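Local coordinates for protein uncharacterized N-acetyltransferase D2E76_00625 (PDB 6YCA) that probably transfers acetyl groups from bound acetyl coenzyme A to amines, as a GCN5-related N-acetyltransferase of the Eis group that cannot modify aminoglycosides, at residues D80-W85 / V99-V104; S134-E139 / D306-R311; G198-P203 / P409-N414. All coordinates share one frame; numbering follows the deposited sequence.

Contact 1 (D80-W85 / V99-V104). With ACO (acetyl coenzyme *a), chain G.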
loop_
_atom_site.group_PDB
_atom_site.type_symbol
_atom_site.label_atom_id
_atom_site.label_comp_id
_atom_site.label_asym_id
_atom_site.label_seq_id
_atom_site.Cartn_x
_atom_site.Cartn_y
_atom_site.Cartn_z
ATOM N N ASP A 80 30.265 15.736 -22.252
ATOM C CA ASP A 80 30.795 16.988 -21.730
ATOM C C ASP A 80 31.515 16.735 -20.412
ATOM O O ASP A 80 31.414 15.660 -19.814
ATOM C CB ASP A 80 29.664 18.014 -21.545
ATOM C CG ASP A 80 30.173 19.419 -21.251
ATOM O OD1 ASP A 80 30.926 19.980 -22.067
ATOM O OD2 ASP A 80 29.798 19.976 -20.200
ATOM N N SER A 81 32.249 17.747 -19.956
ATOM C CA SER A 81 32.938 17.666 -18.676
ATOM C C SER A 81 33.199 19.077 -18.167
ATOM O O SER A 81 33.089 20.058 -18.905
ATOM C CB SER A 81 34.238 16.864 -18.779
ATOM O OG SER A 81 35.037 17.348 -19.838
ATOM N N TYR A 82 33.544 19.163 -16.885
ATOM C CA TYR A 82 33.862 20.422 -16.233
ATOM C C TYR A 82 35.240 20.335 -15.599
ATOM O O TYR A 82 35.653 19.278 -15.114
ATOM C CB TYR A 82 32.829 20.754 -15.146
ATOM C CG TYR A 82 31.468 21.094 -15.698
ATOM C CD1 TYR A 82 30.595 20.096 -16.106
ATOM C CD2 TYR A 82 31.057 22.417 -15.825
ATOM C CE1 TYR A 82 29.346 20.402 -16.625
ATOM C CE2 TYR A 82 29.809 22.733 -16.341
ATOM C CZ TYR A 82 28.961 21.718 -16.738
ATOM O OH TYR A 82 27.724 22.013 -17.252
ATOM N N THR A 83 35.946 21.462 -15.596
ATOM C CA THR A 83 37.215 21.557 -14.887
ATOM C C THR A 83 36.934 21.542 -13.390
ATOM O O THR A 83 36.253 22.433 -12.873
ATOM C CB THR A 83 37.913 22.859 -15.281
ATOM O OG1 THR A 83 38.077 22.902 -16.704
ATOM C CG2 THR A 83 39.276 22.969 -14.615
ATOM N N SER A 84 37.453 20.537 -12.691
ATOM C CA SER A 84 37.110 20.341 -11.293
ATOM C C SER A 84 38.324 19.797 -10.549
ATOM O O SER A 84 39.391 19.578 -11.132
ATOM C CB SER A 84 35.905 19.400 -11.171
ATOM O OG SER A 84 35.628 19.083 -9.819
ATOM N N TRP A 85 38.152 19.581 -9.246
ATOM C CA TRP A 85 39.136 18.888 -8.431
ATOM C C TRP A 85 38.447 17.782 -7.637
ATOM O O TRP A 85 37.221 17.749 -7.520
ATOM C CB TRP A 85 39.912 19.833 -7.493
ATOM C CG TRP A 85 39.072 20.785 -6.675
ATOM C CD1 TRP A 85 38.917 22.125 -6.886
ATOM C CD2 TRP A 85 38.305 20.474 -5.499
ATOM N NE1 TRP A 85 38.093 22.664 -5.925
ATOM C CE2 TRP A 85 37.703 21.673 -5.064
ATOM C CE3 TRP A 85 38.065 19.298 -4.776
ATOM C CZ2 TRP A 85 36.871 21.730 -3.945
ATOM C CZ3 TRP A 85 37.239 19.357 -3.663
ATOM C CH2 TRP A 85 36.654 20.565 -3.258
ATOM N N VAL A 99 32.730 14.507 -15.656
ATOM C CA VAL A 99 32.085 14.130 -16.910
ATOM C C VAL A 99 30.577 14.094 -16.718
ATOM O O VAL A 99 30.073 13.606 -15.698
ATOM C CB VAL A 99 32.620 12.775 -17.398
ATOM C CG1 VAL A 99 31.884 12.327 -18.644
ATOM C CG2 VAL A 99 34.113 12.872 -17.669
ATOM N N THR A 100 29.851 14.612 -17.705
ATOM C CA THR A 100 28.395 14.622 -17.672
ATOM C C THR A 100 27.892 14.868 -19.091
ATOM O O THR A 100 28.676 14.946 -20.042
ATOM C CB THR A 100 27.873 15.670 -16.680
ATOM O OG1 THR A 100 26.448 15.567 -16.575
ATOM C CG2 THR A 100 28.241 17.068 -17.150
ATOM N N HIS A 101 26.569 14.974 -19.228
ATOM C CA HIS A 101 25.910 15.267 -20.500
ATOM C C HIS A 101 26.125 14.180 -21.554
ATOM O O HIS A 101 25.986 14.442 -22.754
ATOM C CB HIS A 101 26.291 16.648 -21.041
ATOM C CG HIS A 101 26.033 17.759 -20.074
ATOM N ND1 HIS A 101 26.783 18.915 -20.049
ATOM C CD2 HIS A 101 25.111 17.886 -19.093
ATOM C CE1 HIS A 101 26.331 19.707 -19.094
ATOM N NE2 HIS A 101 25.315 19.108 -18.501
ATOM N N ILE A 102 26.475 12.966 -21.138
ATOM C CA ILE A 102 26.691 11.872 -22.077
ATOM C C ILE A 102 25.340 11.353 -22.545
ATOM O O ILE A 102 24.453 11.080 -21.729
ATOM C CB ILE A 102 27.506 10.748 -21.420
ATOM C CG1 ILE A 102 28.940 11.197 -21.145
ATOM C CG2 ILE A 102 27.502 9.515 -22.302
ATOM C CD1 ILE A 102 29.829 10.088 -20.642
ATOM N N GLY A 103 25.178 11.208 -23.858
ATOM C CA GLY A 103 23.936 10.693 -24.403
ATOM C C GLY A 103 23.930 10.595 -25.915
ATOM O O GLY A 103 24.570 11.400 -26.598
ATOM N N VAL A 104 23.233 9.593 -26.451
ATOM C CA VAL A 104 23.074 9.408 -27.889
ATOM C C VAL A 104 21.594 9.191 -28.185
ATOM O O VAL A 104 20.905 8.487 -27.438
ATOM C CB VAL A 104 23.920 8.215 -28.386
ATOM C CG1 VAL A 104 23.718 7.981 -29.874
ATOM C CG2 VAL A 104 25.392 8.449 -28.081
HETATM N N1A ACO G . 22.792 -0.856 -21.424
HETATM C C2A ACO G . 23.555 -1.928 -21.679
HETATM N N3A ACO G . 24.632 -1.989 -22.471
HETATM C C4A ACO G . 25.027 -0.858 -23.107
HETATM C C5A ACO G . 24.306 0.325 -22.919
HETATM C C6A ACO G . 23.121 0.309 -22.023
HETATM N N6A ACO G . 22.401 1.438 -21.817
HETATM N N7A ACO G . 24.888 1.293 -23.647
HETATM C C8A ACO G . 25.948 0.729 -24.270
HETATM N N9A ACO G . 26.020 -0.576 -23.959
HETATM C C1B ACO G . 27.071 -1.513 -24.442
HETATM C C2B ACO G . 26.842 -1.865 -25.912
HETATM O O2B ACO G . 26.083 -3.069 -26.028
HETATM C C3B ACO G . 28.286 -2.141 -26.326
HETATM O O3B ACO G . 28.622 -3.459 -25.913
HETATM P P3B ACO G . 29.444 -4.431 -26.896
HETATM O O7A ACO G . 28.670 -4.599 -28.181
HETATM O O8A ACO G . 30.804 -3.825 -27.162
HETATM O O9A ACO G . 29.599 -5.767 -26.207
HETATM C C4B ACO G . 29.104 -1.164 -25.487
HETATM O O4B ACO G . 28.329 -0.851 -24.337
HETATM C C5B ACO G . 29.459 0.113 -26.242
HETATM O O5B ACO G . 28.252 0.628 -26.789
HETATM P P1A ACO G . 28.197 1.937 -27.705
HETATM O O1A ACO G . 27.722 1.543 -29.083
HETATM O O2A ACO G . 29.574 2.547 -27.748
HETATM O O3A ACO G . 27.177 2.985 -27.048
HETATM P P2A ACO G . 25.906 3.787 -27.621
HETATM O O4A ACO G . 26.302 4.503 -28.894
HETATM O O5A ACO G . 24.773 2.820 -27.885
HETATM O O6A ACO G . 25.453 4.834 -26.485
HETATM C CBP ACO G . 24.486 5.316 -24.317
HETATM C CCP ACO G . 25.320 4.358 -25.145
HETATM C CDP ACO G . 25.052 6.723 -24.427
HETATM C CEP ACO G . 24.507 4.858 -22.868
HETATM C CAP ACO G . 23.075 5.256 -24.899
HETATM O OAP ACO G . 22.595 3.913 -24.736
HETATM C C9P ACO G . 22.114 6.220 -24.254
HETATM O O9P ACO G . 21.970 7.341 -24.717
HETATM N N8P ACO G . 21.442 5.772 -23.195
HETATM C C7P ACO G . 20.451 6.552 -22.474
HETATM C C6P ACO G . 21.004 7.843 -21.881
HETATM C C5P ACO G . 22.050 7.565 -20.830
HETATM O O5P ACO G . 21.937 6.614 -20.070
HETATM N N4P ACO G . 23.085 8.398 -20.811
HETATM C C3P ACO G . 24.131 8.264 -19.823
HETATM C C2P ACO G . 24.014 9.347 -18.760
HETATM S S1P ACO G . 25.314 9.152 -17.592
HETATM C C ACO G . 25.931 10.705 -17.614
HETATM O O ACO G . 25.209 11.621 -17.970
HETATM C CH3 ACO G . 27.353 10.946 -17.199
#
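The imidazole of His101 carries the methyl CG2 of Thr100 over the centre of one face, and meets the strand 80-85 with its edge: Asp80 OD2 lies beside ND1 and the hydroxyl OH of Tyr82 beside CE1, 3.3 Å away. The Asp80 carboxylate runs alongside, only 14° from the ring plane, yet the bond from His101 ND1 to Asp80 OD2 (3.2 Å) is bent and weak. Tyr82 is turned obliquely to the histidine and takes the same Thr100 CG2 at its own edge, 3.6 Å from CE1, while its OH bonds to Leu60 O. With Thr100 OG1 anti to N (chi1 -174°) and bonding to Phe415 O, the CG2 methyl is set between the backbone N and the carbonyl carbon, from where it reaches both rings. Asp80 and Thr100 form an antiparallel hydrogen-bonded pair in the hairpin 75-87/93-104. Beyond it the pairing slips by one residue, since Gly103 bonds to Gly78; His101, with positive phi, sits in this beta bulge, as in the fourth strand of GNAT folds. Past the bulge the edge of strand 99-104 faces acetyl coenzyme A: Val104 N donates a straight bond to O9P (3.1 Å), and Ile102 O accepts a weak one from N4P.

Contact 2 (S134-E139 / D306-R311); sequences SLRASE and DETWLR. With ACO (acetyl coenzyme *a), chain G.
Trp309, Ser134 and Arg136 account for most of the surface hidden between 134-139 and 306-311, and each uses a different kind of contact. Trp309 offers a ring face: Ala137 CB stands over its five-membered ring, 3.6 Å from the centroid and 19° off the normal, a CH-pi contact. With CG of Trp309 anti to the carbonyl carbon (chi1 -72°), the indole lies alongside the loop that follows Leu135. Its rotation is held by NE1, which donates to the anti lone pair of Asp306 OD2 (2.7 Å); Asp306 OD1 in turn forms a salt bridge with Arg297 of a third subunit. Trp309 and Leu135 are also an antiparallel hydrogen-bonded pair, with Leu135 N on Trp309 O at 3.2 Å. Ser134 packs CB on Thr308 CG2 (3.8 Å), while its OG bonds to His96. Arg136 bends at chi2 and folds back beside Glu307 and Thr308, its CD 3.4 Å from Glu307 O. Its NH1 gives a weak bond to Leu135 O, already the acceptor for Trp309 N, and its NH2 bonds to Thr413 O of the C-terminal tail. Further on, Ser138 OG bonds to O5P of acetyl coenzyme A and Glu139 OE1 receives N6A (2.8 Å), so the loop leads straight into the cofactor pocket. Strand 299-312 lies between strands 132-135 and 149-160, an order consistent with strand exchange between tandem GNAT units; strand 93-104 flanks the other side of 132-135, and helix 366-373 brings Tyr373 against Leu310.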
loop_
_atom_site.group_PDB
_atom_site.type_symbol
_atom_site.label_atom_id
_atom_site.label_comp_id
_atom_site.label_asym_id
_atom_site.label_seq_id
_atom_site.Cartn_x
_atom_site.Cartn_y
_atom_site.Cartn_z
ATOM N N SER A 134 35.336 11.490 -13.080
ATOM C CA SER A 134 34.235 10.849 -12.378
ATOM C C SER A 134 32.916 11.338 -12.958
ATOM O O SER A 134 32.843 12.409 -13.566
ATOM C CB SER A 134 34.280 11.125 -10.872
ATOM O OG SER A 134 33.733 12.394 -10.567
ATOM N N LEU A 135 31.870 10.540 -12.759
ATOM C CA LEU A 135 30.542 10.878 -13.251
ATOM C C LEU A 135 29.501 10.255 -12.337
ATOM O O LEU A 135 29.827 9.525 -11.401
ATOM C CB LEU A 135 30.346 10.447 -14.714
ATOM C CG LEU A 135 30.594 8.986 -15.106
ATOM C CD1 LEU A 135 29.412 8.088 -14.752
ATOM C CD2 LEU A 135 30.921 8.879 -16.588
ATOM N N ARG A 136 28.238 10.569 -12.606
ATOM C CA ARG A 136 27.107 9.929 -11.945
ATOM C C ARG A 136 26.366 9.145 -13.020
ATOM O O ARG A 136 25.774 9.735 -13.929
ATOM C CB ARG A 136 26.203 10.974 -11.294
ATOM C CG ARG A 136 26.934 11.898 -10.332
ATOM C CD ARG A 136 27.467 11.146 -9.124
ATOM N NE ARG A 136 28.278 11.994 -8.252
ATOM C CZ ARG A 136 29.604 12.062 -8.303
ATOM N NH1 ARG A 136 30.273 11.323 -9.175
ATOM N NH2 ARG A 136 30.263 12.857 -7.477
ATOM N N ALA A 137 26.387 7.820 -12.908
ATOM C CA ALA A 137 25.889 6.964 -13.974
ATOM C C ALA A 137 24.371 6.842 -13.920
ATOM O O ALA A 137 23.789 6.600 -12.857
ATOM C CB ALA A 137 26.533 5.584 -13.880
ATOM N N SER A 138 23.729 7.008 -15.077
ATOM C CA SER A 138 22.295 6.762 -15.157
ATOM C C SER A 138 21.987 5.270 -15.121
ATOM O O SER A 138 20.929 4.863 -14.626
ATOM C CB SER A 138 21.730 7.401 -16.424
ATOM O OG SER A 138 22.285 6.794 -17.575
ATOM N N GLU A 139 22.884 4.450 -15.657
ATOM C CA GLU A 139 22.784 3.003 -15.586
ATOM C C GLU A 139 24.116 2.439 -15.114
ATOM O O GLU A 139 25.180 2.977 -15.439
ATOM C CB GLU A 139 22.396 2.412 -16.949
ATOM C CG GLU A 139 20.900 2.232 -17.142
ATOM C CD GLU A 139 20.522 1.854 -18.571
ATOM O OE1 GLU A 139 21.127 2.397 -19.521
ATOM O OE2 GLU A 139 19.618 1.004 -18.741
ATOM N N ASP A 306 25.106 3.420 -5.435
ATOM C CA ASP A 306 26.419 3.802 -5.939
ATOM C C ASP A 306 26.445 5.295 -6.239
ATOM O O ASP A 306 25.435 5.896 -6.615
ATOM C CB ASP A 306 26.754 3.030 -7.219
ATOM C CG ASP A 306 25.668 3.144 -8.278
ATOM O OD1 ASP A 306 24.538 2.673 -8.039
ATOM O OD2 ASP A 306 25.935 3.733 -9.343
ATOM N N GLU A 307 27.612 5.904 -6.038
ATOM C CA GLU A 307 27.737 7.343 -6.233
ATOM C C GLU A 307 28.812 7.688 -7.255
ATOM O O GLU A 307 28.503 7.986 -8.414
ATOM C CB GLU A 307 28.006 8.063 -4.912
ATOM C CG GLU A 307 27.881 9.558 -5.043
ATOM C CD GLU A 307 28.180 10.291 -3.761
ATOM O OE1 GLU A 307 29.205 9.984 -3.110
ATOM O OE2 GLU A 307 27.362 11.164 -3.397
ATOM N N THR A 308 30.073 7.664 -6.834
ATOM C CA THR A 308 31.162 8.085 -7.703
ATOM C C THR A 308 31.590 6.925 -8.590
ATOM O O THR A 308 32.031 5.882 -8.093
ATOM C CB THR A 308 32.357 8.557 -6.877
ATOM O OG1 THR A 308 31.952 9.583 -5.964
ATOM C CG2 THR A 308 33.439 9.102 -7.792
ATOM N N TRP A 309 31.461 7.102 -9.899
ATOM C CA TRP A 309 32.073 6.207 -10.875
ATOM C C TRP A 309 33.395 6.858 -11.268
ATOM O O TRP A 309 33.423 7.823 -12.035
ATOM C CB TRP A 309 31.160 5.987 -12.077
ATOM C CG TRP A 309 29.973 5.130 -11.769
ATOM C CD1 TRP A 309 28.859 5.495 -11.081
ATOM C CD2 TRP A 309 29.794 3.750 -12.117
ATOM N NE1 TRP A 309 27.990 4.437 -10.990
ATOM C CE2 TRP A 309 28.542 3.353 -11.617
ATOM C CE3 TRP A 309 30.572 2.814 -12.806
ATOM C CZ2 TRP A 309 28.045 2.065 -11.785
ATOM C CZ3 TRP A 309 30.076 1.535 -12.971
ATOM C CH2 TRP A 309 28.826 1.174 -12.462
ATOM N N LEU A 310 34.487 6.345 -10.710
ATOM C CA LEU A 310 35.805 6.947 -10.846
ATOM C C LEU A 310 36.595 6.253 -11.946
ATOM O O LEU A 310 36.585 5.024 -12.052
ATOM C CB LEU A 310 36.569 6.854 -9.524
ATOM C CG LEU A 310 37.971 7.456 -9.503
ATOM C CD1 LEU A 310 37.919 8.924 -9.864
ATOM C CD2 LEU A 310 38.599 7.267 -8.141
ATOM N N ARG A 311 37.267 7.052 -12.772
ATOM C CA ARG A 311 38.119 6.557 -13.852
ATOM C C ARG A 311 39.500 7.178 -13.693
ATOM O O ARG A 311 39.651 8.397 -13.819
ATOM C CB ARG A 311 37.516 6.914 -15.208
ATOM C CG ARG A 311 38.452 6.785 -16.381
ATOM C CD ARG A 311 38.723 5.343 -16.772
ATOM N NE ARG A 311 40.138 5.155 -17.079
ATOM C CZ ARG A 311 40.614 4.295 -17.972
ATOM N NH1 ARG A 311 39.791 3.535 -18.678
ATOM N NH2 ARG A 311 41.920 4.206 -18.168
HETATM N N1A ACO G . 22.792 -0.856 -21.424
HETATM C C2A ACO G . 23.555 -1.928 -21.679
HETATM N N3A ACO G . 24.632 -1.989 -22.471
HETATM C C4A ACO G . 25.027 -0.858 -23.107
HETATM C C5A ACO G . 24.306 0.325 -22.919
HETATM C C6A ACO G . 23.121 0.309 -22.023
HETATM N N6A ACO G . 22.401 1.438 -21.817
HETATM N N7A ACO G . 24.888 1.293 -23.647
HETATM C C8A ACO G . 25.948 0.729 -24.270
HETATM N N9A ACO G . 26.020 -0.576 -23.959
HETATM C C1B ACO G . 27.071 -1.513 -24.442
HETATM C C2B ACO G . 26.842 -1.865 -25.912
HETATM O O2B ACO G . 26.083 -3.069 -26.028
HETATM C C3B ACO G . 28.286 -2.141 -26.326
HETATM O O3B ACO G . 28.622 -3.459 -25.913
HETATM P P3B ACO G . 29.444 -4.431 -26.896
HETATM O O7A ACO G . 28.670 -4.599 -28.181
HETATM O O8A ACO G . 30.804 -3.825 -27.162
HETATM O O9A ACO G . 29.599 -5.767 -26.207
HETATM C C4B ACO G . 29.104 -1.164 -25.487
HETATM O O4B ACO G . 28.329 -0.851 -24.337
HETATM C C5B ACO G . 29.459 0.113 -26.242
HETATM O O5B ACO G . 28.252 0.628 -26.789
HETATM P P1A ACO G . 28.197 1.937 -27.705
HETATM O O1A ACO G . 27.722 1.543 -29.083
HETATM O O2A ACO G . 29.574 2.547 -27.748
HETATM O O3A ACO G . 27.177 2.985 -27.048
HETATM P P2A ACO G . 25.906 3.787 -27.621
HETATM O O4A ACO G . 26.302 4.503 -28.894
HETATM O O5A ACO G . 24.773 2.820 -27.885
HETATM O O6A ACO G . 25.453 4.834 -26.485
HETATM C CBP ACO G . 24.486 5.316 -24.317
HETATM C CCP ACO G . 25.320 4.358 -25.145
HETATM C CDP ACO G . 25.052 6.723 -24.427
HETATM C CEP ACO G . 24.507 4.858 -22.868
HETATM C CAP ACO G . 23.075 5.256 -24.899
HETATM O OAP ACO G . 22.595 3.913 -24.736
HETATM C C9P ACO G . 22.114 6.220 -24.254
HETATM O O9P ACO G . 21.970 7.341 -24.717
HETATM N N8P ACO G . 21.442 5.772 -23.195
HETATM C C7P ACO G . 20.451 6.552 -22.474
HETATM C C6P ACO G . 21.004 7.843 -21.881
HETATM C C5P ACO G . 22.050 7.565 -20.830
HETATM O O5P ACO G . 21.937 6.614 -20.070
HETATM N N4P ACO G . 23.085 8.398 -20.811
HETATM C C3P ACO G . 24.131 8.264 -19.823
HETATM C C2P ACO G . 24.014 9.347 -18.760
HETATM S S1P ACO G . 25.314 9.152 -17.592
HETATM C C ACO G . 25.931 10.705 -17.614
HETATM O O ACO G . 25.209 11.621 -17.970
HETATM C CH3 ACO G . 27.353 10.946 -17.199
#

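Contact 3 (G198-P203 / P409-N414); sequences GSVARP and PFAGTN
Gly198 lies against the backbone of Phe410, their CA atoms 4.7 Å apart, with a positive phi (102°) that glycine adopts readily. Its alpha carbon faces the peptide between Pro409 and Phe410, and its carbonyl O rests on the methyl CB of Ala411. The Phe410 ring has Gly412 N over one face, offset toward the rim, 3.6 Å above the plane. The two backbones here run almost the same way, 14° apart, but neither is a regular strand, and no clear hydrogen bond joins the two segments, although Phe410 bonds to the backbone of Thr197 just before. Ser199 brings its backbone alongside Ala411, CA to CA 4.5 Å, while its side chain turns from the tail, OG bonding to Trp196 O and Thr87 OG1. Val200 supplies the apolar part of the interface. Its CG2 meets Thr413 CG2 at 3.8 Å, and CG1 looks across to Ala411 CB at 4.4 Å. This seam joins the loop before helix 204-216, in the second GNAT region, to the tail that follows the last helix of the sterol carrier protein-like region. The tail thereby runs back into the heart of the chain, where the Thr413 side chain lies about 13 Å from the bound acetyl coenzyme A between nearest atoms. Next on the first segment, Arg202 stretches from CG to NE and meets Thr413 from the opposite direction. The guanidinium presents its edge: NE lies 3.3 Å from Thr413 CB, and Gly412 O sits near the same plane, 3.0 Å from NH2. A salt bridge from NH1 to Asp253 and a cation-pi contact with Tyr191 also hold this group. The segment closes with Pro203 at the N-cap position of helix 204-216, whose Trp206 NE1 bonds to Asn414 O.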
loop_
_atom_site.group_PDB
_atom_site.type_symbol
_atom_site.label_atom_id
_atom_site.label_comp_id
_atom_site.label_asym_id
_atom_site.label_seq_id
_atom_site.Cartn_x
_atom_site.Cartn_y
_atom_site.Cartn_z
ATOM N N GLY A 198 36.690 12.337 -1.172
ATOM C CA GLY A 198 35.628 12.181 -2.136
ATOM C C GLY A 198 34.990 13.481 -2.582
ATOM O O GLY A 198 34.296 13.496 -3.604
ATOM N N SER A 199 35.218 14.569 -1.852
ATOM C CA SER A 199 34.637 15.855 -2.210
ATOM C C SER A 199 35.169 16.345 -3.554
ATOM O O SER A 199 36.316 16.089 -3.931
ATOM C CB SER A 199 34.922 16.885 -1.110
ATOM O OG SER A 199 36.310 16.999 -0.855
ATOM N N VAL A 200 34.302 17.027 -4.297
ATOM C CA VAL A 200 34.631 17.551 -5.613
ATOM C C VAL A 200 34.299 19.034 -5.634
ATOM O O VAL A 200 33.533 19.535 -4.807
ATOM C CB VAL A 200 33.897 16.818 -6.755
ATOM C CG1 VAL A 200 34.082 15.312 -6.621
ATOM C CG2 VAL A 200 32.429 17.192 -6.766
ATOM N N ALA A 201 34.904 19.743 -6.583
ATOM C CA ALA A 201 34.644 21.168 -6.719
ATOM C C ALA A 201 33.193 21.415 -7.119
ATOM O O ALA A 201 32.608 20.660 -7.902
ATOM C CB ALA A 201 35.563 21.768 -7.779
ATOM N N ARG A 202 32.621 22.494 -6.583
ATOM C CA ARG A 202 31.309 22.991 -6.984
ATOM C C ARG A 202 31.517 24.307 -7.716
ATOM O O ARG A 202 31.558 25.375 -7.085
ATOM C CB ARG A 202 30.393 23.180 -5.773
ATOM C CG ARG A 202 29.840 21.882 -5.207
ATOM C CD ARG A 202 28.938 22.134 -4.010
ATOM N NE ARG A 202 28.434 20.884 -3.448
ATOM C CZ ARG A 202 27.560 20.807 -2.451
ATOM N NH1 ARG A 202 27.088 21.910 -1.890
ATOM N NH2 ARG A 202 27.151 19.624 -2.019
ATOM N N PRO A 203 31.673 24.287 -9.036
ATOM C CA PRO A 203 31.951 25.520 -9.779
ATOM C C PRO A 203 30.752 26.447 -9.736
ATOM O O PRO A 203 29.652 26.031 -9.343
ATOM C CB PRO A 203 32.195 25.016 -11.210
ATOM C CG PRO A 203 32.442 23.543 -11.080
ATOM C CD PRO A 203 31.622 23.109 -9.915
ATOM N N PRO A 409 34.820 7.203 1.642
ATOM C CA PRO A 409 34.772 8.382 0.777
ATOM C C PRO A 409 33.343 8.700 0.382
ATOM O O PRO A 409 32.476 7.826 0.324
ATOM C CB PRO A 409 35.587 7.950 -0.443
ATOM C CG PRO A 409 35.396 6.477 -0.488
ATOM C CD PRO A 409 35.352 6.025 0.942
ATOM N N PHE A 410 33.108 9.975 0.095
ATOM C CA PHE A 410 31.755 10.451 -0.142
ATOM C C PHE A 410 31.828 11.810 -0.818
ATOM O O PHE A 410 32.579 12.683 -0.375
ATOM C CB PHE A 410 31.032 10.565 1.199
ATOM C CG PHE A 410 29.739 11.294 1.126
ATOM C CD1 PHE A 410 28.639 10.713 0.532
ATOM C CD2 PHE A 410 29.621 12.566 1.651
ATOM C CE1 PHE A 410 27.440 11.384 0.458
ATOM C CE2 PHE A 410 28.424 13.245 1.590
ATOM C CZ PHE A 410 27.330 12.654 0.991
ATOM N N ALA A 411 31.067 11.978 -1.895
ATOM C CA ALA A 411 30.965 13.245 -2.617
ATOM C C ALA A 411 29.567 13.802 -2.373
ATOM O O ALA A 411 28.606 13.382 -3.021
ATOM C CB ALA A 411 31.213 13.030 -4.106
ATOM N N GLY A 412 29.442 14.763 -1.469
ATOM C CA GLY A 412 28.118 15.282 -1.160
ATOM C C GLY A 412 27.428 16.048 -2.275
ATOM O O GLY A 412 26.423 16.727 -2.036
ATOM N N THR A 413 27.944 15.935 -3.500
ATOM C CA THR A 413 27.487 16.738 -4.624
ATOM C C THR A 413 27.343 15.867 -5.863
ATOM O O THR A 413 28.142 14.953 -6.087
ATOM C CB THR A 413 28.461 17.900 -4.895
ATOM O OG1 THR A 413 28.741 17.977 -6.295
ATOM C CG2 THR A 413 29.764 17.708 -4.133
ATOM N N ASN A 414 26.316 16.159 -6.665
ATOM C CA ASN A 414 26.055 15.454 -7.911
ATOM C C ASN A 414 26.170 16.412 -9.089
ATOM O O ASN A 414 26.046 17.633 -8.946
ATOM C CB ASN A 414 24.658 14.824 -7.921
ATOM C CG ASN A 414 24.570 13.576 -7.065
ATOM O OD1 ASN A 414 25.551 13.148 -6.450
ATOM N ND2 ASN A 414 23.384 12.981 -7.023
#

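In the fold
From the N terminus, contact 1 closes first, a short hairpin within the first GNAT region that is complete before either of the others opens. Contact 2 opens at 134-139, on the strand next to 93-104, and waits until 306-311 to close. Contact 3 opens inside that span, at 198-203, but closes only in the C-terminal tail, so contacts 2 and 3 cross. Direct links bind them: Ser134 O to Val99 N between contacts 1 and 2, Ala201 N to Trp85 O between 1 and 3, and Ala411 N to Glu307 OE1 between 2 and 3. Together they tie both GNAT regions to the C-terminal tail near the middle of the chain, with contacts 1 and 2 reaching the cofactor.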